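PDB 3GO6: ribokinase RBSK from Mycobacterium tuberculosis, which probably phosphorylates D-ribose at O-5, using ATP and a divalent cation, most likely magnesium, to yield D-ribose 5-phosphate. Local coordinates for residues Asp31-Val36 and Ser286-Cys291; Ala244-Val249 and Ala280-Val285. One frame throughout, in Å; residues are numbered along the deposited sequence.

Contact 1. Residues Asp31-Val36 and Ser286-Cys291; sequences DLTFVV and SGVGDC. With RIB (alpha-D-ribofuranose), chain C.
D31 and V288 face each other beside the ribose. The carboxylate of D31 holds the sugar with both oxygens: O2 of the ribose donates to D31 OD1 over 2.6 Å, and O3 donates to D31 OD2, also over 2.6 Å. V288 reaches in from the loop with its two methyls split between partners. CG1, anti to the backbone N (chi1 178°), lies 3.7 Å from D31 OD2 and 3.4 Å from O3 of the ribose. CG2 meets the next side chain on this face of the strand, 3.8 Å from T33 OG1, the two side chains crossing at a slant. No direct hydrogen bond joins strand and loop; two waters do that work. One lies 2.7 Å from D31 OD2, probably donating to it, and weakly accepts from G289 N. The other lies 2.8 Å from T33 OG1 and takes a weak bond from V288 N. Behind the strand, L32 packs on L32 of the second subunit. Taking two neighbouring hydroxyls, one on each oxygen, is consistent with a charged D31 carboxylate, and V288 CG1 rests against O3 beside that polar grip. Strand and loop themselves meet through van der Waals touches and water bridges, both bridges weak on the loop side.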
# COMPACT_ATOMS: atom_id res chain seq x y z
N ASP A 31 7.51 3.90 2.79
CA ASP A 31 7.21 2.47 2.81
C ASP A 31 5.89 2.23 3.50
O ASP A 31 5.66 2.73 4.61
CB ASP A 31 8.28 1.70 3.61
CG ASP A 31 9.60 1.56 2.86
OD1 ASP A 31 9.65 1.86 1.65
OD2 ASP A 31 10.61 1.15 3.50
N LEU A 32 5.05 1.42 2.87
CA LEU A 32 3.83 0.91 3.50
C LEU A 32 4.12 -0.58 3.76
O LEU A 32 4.27 -1.34 2.82
CB LEU A 32 2.63 1.10 2.59
CG LEU A 32 2.29 2.57 2.28
CD1 LEU A 32 1.19 2.64 1.25
CD2 LEU A 32 1.88 3.32 3.53
N THR A 33 4.26 -0.94 5.02
CA THR A 33 4.62 -2.32 5.38
C THR A 33 3.40 -3.02 5.95
O THR A 33 2.80 -2.55 6.92
CB THR A 33 5.79 -2.38 6.38
OG1 THR A 33 6.90 -1.60 5.91
CG2 THR A 33 6.26 -3.84 6.61
N PHE A 34 3.04 -4.15 5.34
CA PHE A 34 1.86 -4.94 5.67
C PHE A 34 2.32 -6.29 6.20
O PHE A 34 3.19 -6.94 5.61
CB PHE A 34 1.02 -5.22 4.42
CG PHE A 34 0.40 -4.00 3.77
CD1 PHE A 34 -0.96 -3.73 3.93
CD2 PHE A 34 1.15 -3.15 2.96
CE1 PHE A 34 -1.57 -2.62 3.31
CE2 PHE A 34 0.57 -2.03 2.34
CZ PHE A 34 -0.79 -1.76 2.51
N VAL A 35 1.72 -6.72 7.31
CA VAL A 35 1.97 -8.08 7.81
C VAL A 35 0.78 -8.95 7.45
O VAL A 35 -0.38 -8.56 7.69
CB VAL A 35 2.27 -8.09 9.33
CG1 VAL A 35 2.33 -9.55 9.87
CG2 VAL A 35 3.57 -7.37 9.62
N VAL A 36 1.06 -10.11 6.84
CA VAL A 36 0.05 -11.08 6.43
C VAL A 36 0.42 -12.49 6.95
O VAL A 36 1.54 -12.71 7.42
CB VAL A 36 -0.06 -11.16 4.87
CG1 VAL A 36 -0.55 -9.81 4.29
CG2 VAL A 36 1.27 -11.58 4.24
N SER A 286 11.09 -5.69 13.60
CA SER A 286 10.01 -5.38 12.67
C SER A 286 10.29 -4.03 12.02
O SER A 286 10.79 -3.11 12.65
CB SER A 286 8.66 -5.31 13.40
OG SER A 286 8.27 -6.60 13.84
N GLY A 287 9.98 -3.90 10.75
CA GLY A 287 10.25 -2.61 10.16
C GLY A 287 11.49 -2.68 9.29
O GLY A 287 12.38 -3.53 9.48
N VAL A 288 11.53 -1.77 8.33
CA VAL A 288 12.42 -1.86 7.19
C VAL A 288 13.49 -0.78 7.32
O VAL A 288 14.69 -1.08 7.33
CB VAL A 288 11.60 -1.71 5.87
CG1 VAL A 288 12.50 -1.77 4.65
CG2 VAL A 288 10.51 -2.80 5.79
N GLY A 289 13.04 0.47 7.45
CA GLY A 289 13.95 1.61 7.43
C GLY A 289 14.65 1.92 8.75
O GLY A 289 15.59 2.73 8.78
N ASP A 290 14.22 1.28 9.83
CA ASP A 290 14.76 1.59 11.14
C ASP A 290 15.41 0.39 11.85
O ASP A 290 15.59 0.40 13.08
CB ASP A 290 13.68 2.23 12.02
CG ASP A 290 14.25 2.96 13.24
OD1 ASP A 290 15.12 3.85 13.08
OD2 ASP A 290 13.81 2.65 14.37
N CYS A 291 15.85 -0.61 11.10
CA CYS A 291 16.36 -1.84 11.72
C CYS A 291 17.89 -2.01 11.77
O CYS A 291 18.38 -3.04 12.25
CB CYS A 291 15.73 -3.05 11.02
SG CYS A 291 16.18 -3.22 9.27
O5 RIB C . 15.16 -3.12 0.67
C5 RIB C . 13.90 -2.62 1.17
C4 RIB C . 13.60 -1.27 0.50
O4 RIB C . 13.29 -1.51 -0.88
C3 RIB C . 12.36 -0.58 1.06
O3 RIB C . 12.64 0.44 2.05
C2 RIB C . 11.66 -0.04 -0.17
O2 RIB C . 11.53 1.39 -0.13
C1 RIB C . 12.43 -0.51 -1.40
O1 RIB C . 13.25 0.53 -1.95
O HOH W 1 10.63 1.88 6.13
O HOH W 2 8.60 -0.90 8.05

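Contact 2. Residues Ala244-Val249 and Ala280-Val285; sequences AGAGDV and ALATLV. With RIB (alpha-D-ribofuranose), chain C.
A282 and T283 make the contact with A246 and V249, at the point where helix 265-282 runs out beside the start of helix 246-257. A280 does not touch 244-249, but its carbonyl O accepts from T283 N and, over 2.6 Å, from T283 OG1, in the carbonyl plane on a lone pair (C=O...OG1 angle 144°). A282 carries most of the packing, its CB 3.9 Å from A246 CB and 3.7 Å from V249 CG2; the CA atoms of A246 and A282 are 5.1 Å apart. T283 follows. With OG1 lodged between its own N and carbonyl carbon (chi1 70°) and bonded back to A280, CG2 is left beside the backbone N, 3.6 Å from A246 CB. From A282 a type I turn leads to V285, which with A282 and A244 belongs to the magnesium site of this structure. Across the way, G245 sits at the N-cap of helix 246-257, and D248 OD2, on the third residue of that helix, accepts from O5 of the ribose over 2.5 Å. GAGD at the helix start is the PfkB family signature, whose backbone amides in relatives form the anion hole, with D248 probably the base that takes the proton of O5.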
# COMPACT_ATOMS: atom_id res chain seq x y z
N ALA A 244 12.71 -8.04 5.91
CA ALA A 244 12.70 -6.83 5.08
C ALA A 244 13.69 -5.81 5.63
O ALA A 244 13.80 -5.62 6.85
CB ALA A 244 11.30 -6.25 5.01
N GLY A 245 14.44 -5.20 4.73
CA GLY A 245 15.40 -4.19 5.12
C GLY A 245 16.77 -4.77 5.46
O GLY A 245 17.73 -4.03 5.53
N ALA A 246 16.87 -6.08 5.70
CA ALA A 246 18.16 -6.61 6.16
C ALA A 246 19.24 -6.55 5.10
O ALA A 246 20.44 -6.36 5.42
CB ALA A 246 18.00 -8.03 6.70
N GLY A 247 18.84 -6.75 3.84
CA GLY A 247 19.79 -6.64 2.72
C GLY A 247 20.39 -5.25 2.60
O GLY A 247 21.57 -5.10 2.31
N ASP A 248 19.58 -4.21 2.83
CA ASP A 248 20.08 -2.82 2.82
C ASP A 248 21.03 -2.59 3.96
O ASP A 248 22.02 -1.88 3.81
CB ASP A 248 18.91 -1.83 2.92
CG ASP A 248 18.04 -1.84 1.69
OD1 ASP A 248 18.57 -2.15 0.59
OD2 ASP A 248 16.81 -1.58 1.82
N VAL A 249 20.73 -3.19 5.11
CA VAL A 249 21.65 -3.12 6.26
C VAL A 249 22.99 -3.78 5.92
O VAL A 249 24.05 -3.20 6.12
CB VAL A 249 21.03 -3.73 7.56
CG1 VAL A 249 22.08 -3.73 8.68
CG2 VAL A 249 19.79 -2.91 8.01
N ALA A 280 21.98 -10.06 10.02
CA ALA A 280 21.28 -10.98 10.92
C ALA A 280 20.51 -10.22 12.00
O ALA A 280 19.31 -10.47 12.22
CB ALA A 280 22.27 -11.97 11.54
N LEU A 281 21.20 -9.29 12.66
CA LEU A 281 20.61 -8.41 13.67
C LEU A 281 19.41 -7.64 13.13
O LEU A 281 18.42 -7.40 13.85
CB LEU A 281 21.65 -7.41 14.19
CG LEU A 281 22.81 -7.92 15.04
CD1 LEU A 281 23.70 -6.78 15.46
CD2 LEU A 281 22.32 -8.71 16.27
N ALA A 282 19.51 -7.23 11.86
CA ALA A 282 18.45 -6.47 11.21
C ALA A 282 17.16 -7.30 11.08
O ALA A 282 16.08 -6.76 11.07
CB ALA A 282 18.94 -5.99 9.83
N THR A 283 17.28 -8.63 11.03
CA THR A 283 16.10 -9.49 10.92
C THR A 283 15.37 -9.68 12.26
O THR A 283 14.29 -10.27 12.30
CB THR A 283 16.44 -10.88 10.33
OG1 THR A 283 17.21 -11.63 11.29
CG2 THR A 283 17.24 -10.72 9.03
N LEU A 284 15.95 -9.19 13.34
CA LEU A 284 15.34 -9.34 14.66
C LEU A 284 14.28 -8.28 14.96
O LEU A 284 13.56 -8.38 15.96
CB LEU A 284 16.43 -9.27 15.73
CG LEU A 284 17.47 -10.39 15.77
CD1 LEU A 284 18.56 -10.03 16.76
CD2 LEU A 284 16.83 -11.71 16.16
N VAL A 285 14.21 -7.28 14.07
CA VAL A 285 13.41 -6.06 14.27
C VAL A 285 12.33 -5.96 13.18
O VAL A 285 12.61 -6.11 11.99
CB VAL A 285 14.32 -4.79 14.21
CG1 VAL A 285 13.52 -3.53 14.45
CG2 VAL A 285 15.44 -4.86 15.24
O5 RIB C . 15.16 -3.12 0.67
C5 RIB C . 13.90 -2.62 1.17
C4 RIB C . 13.60 -1.27 0.50
O4 RIB C . 13.29 -1.51 -0.88
C3 RIB C . 12.36 -0.58 1.06
O3 RIB C . 12.64 0.44 2.05
C2 RIB C . 11.66 -0.04 -0.17
O2 RIB C . 11.53 1.39 -0.13
C1 RIB C . 12.43 -0.51 -1.40
O1 RIB C . 13.25 0.53 -1.95

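In the fold
The two contacts lie 11 Å apart, centre to centre, on the same side of the chain's centre. Along the sequence, strand segment 31-36 comes first, then 244-249 and 280-285, and finally 286-291, so contact 2 falls wholly between the two halves of contact 1. They also touch: V288 CG2 is 3.6 Å from A244 CB, and C291 SG is 3.8 Å from V249 CG2. Contact 1 joins the four-stranded sheet to the loop after helix 265-282; contact 2 joins that helix to helix 246-257. Both touch the ribose, at different hydroxyls. Residues 280-291 form one continuous run from helix end to sugar pocket, and its A282, V285 and G287 share the magnesium site with D242 and A244, just before the helix carrying D248.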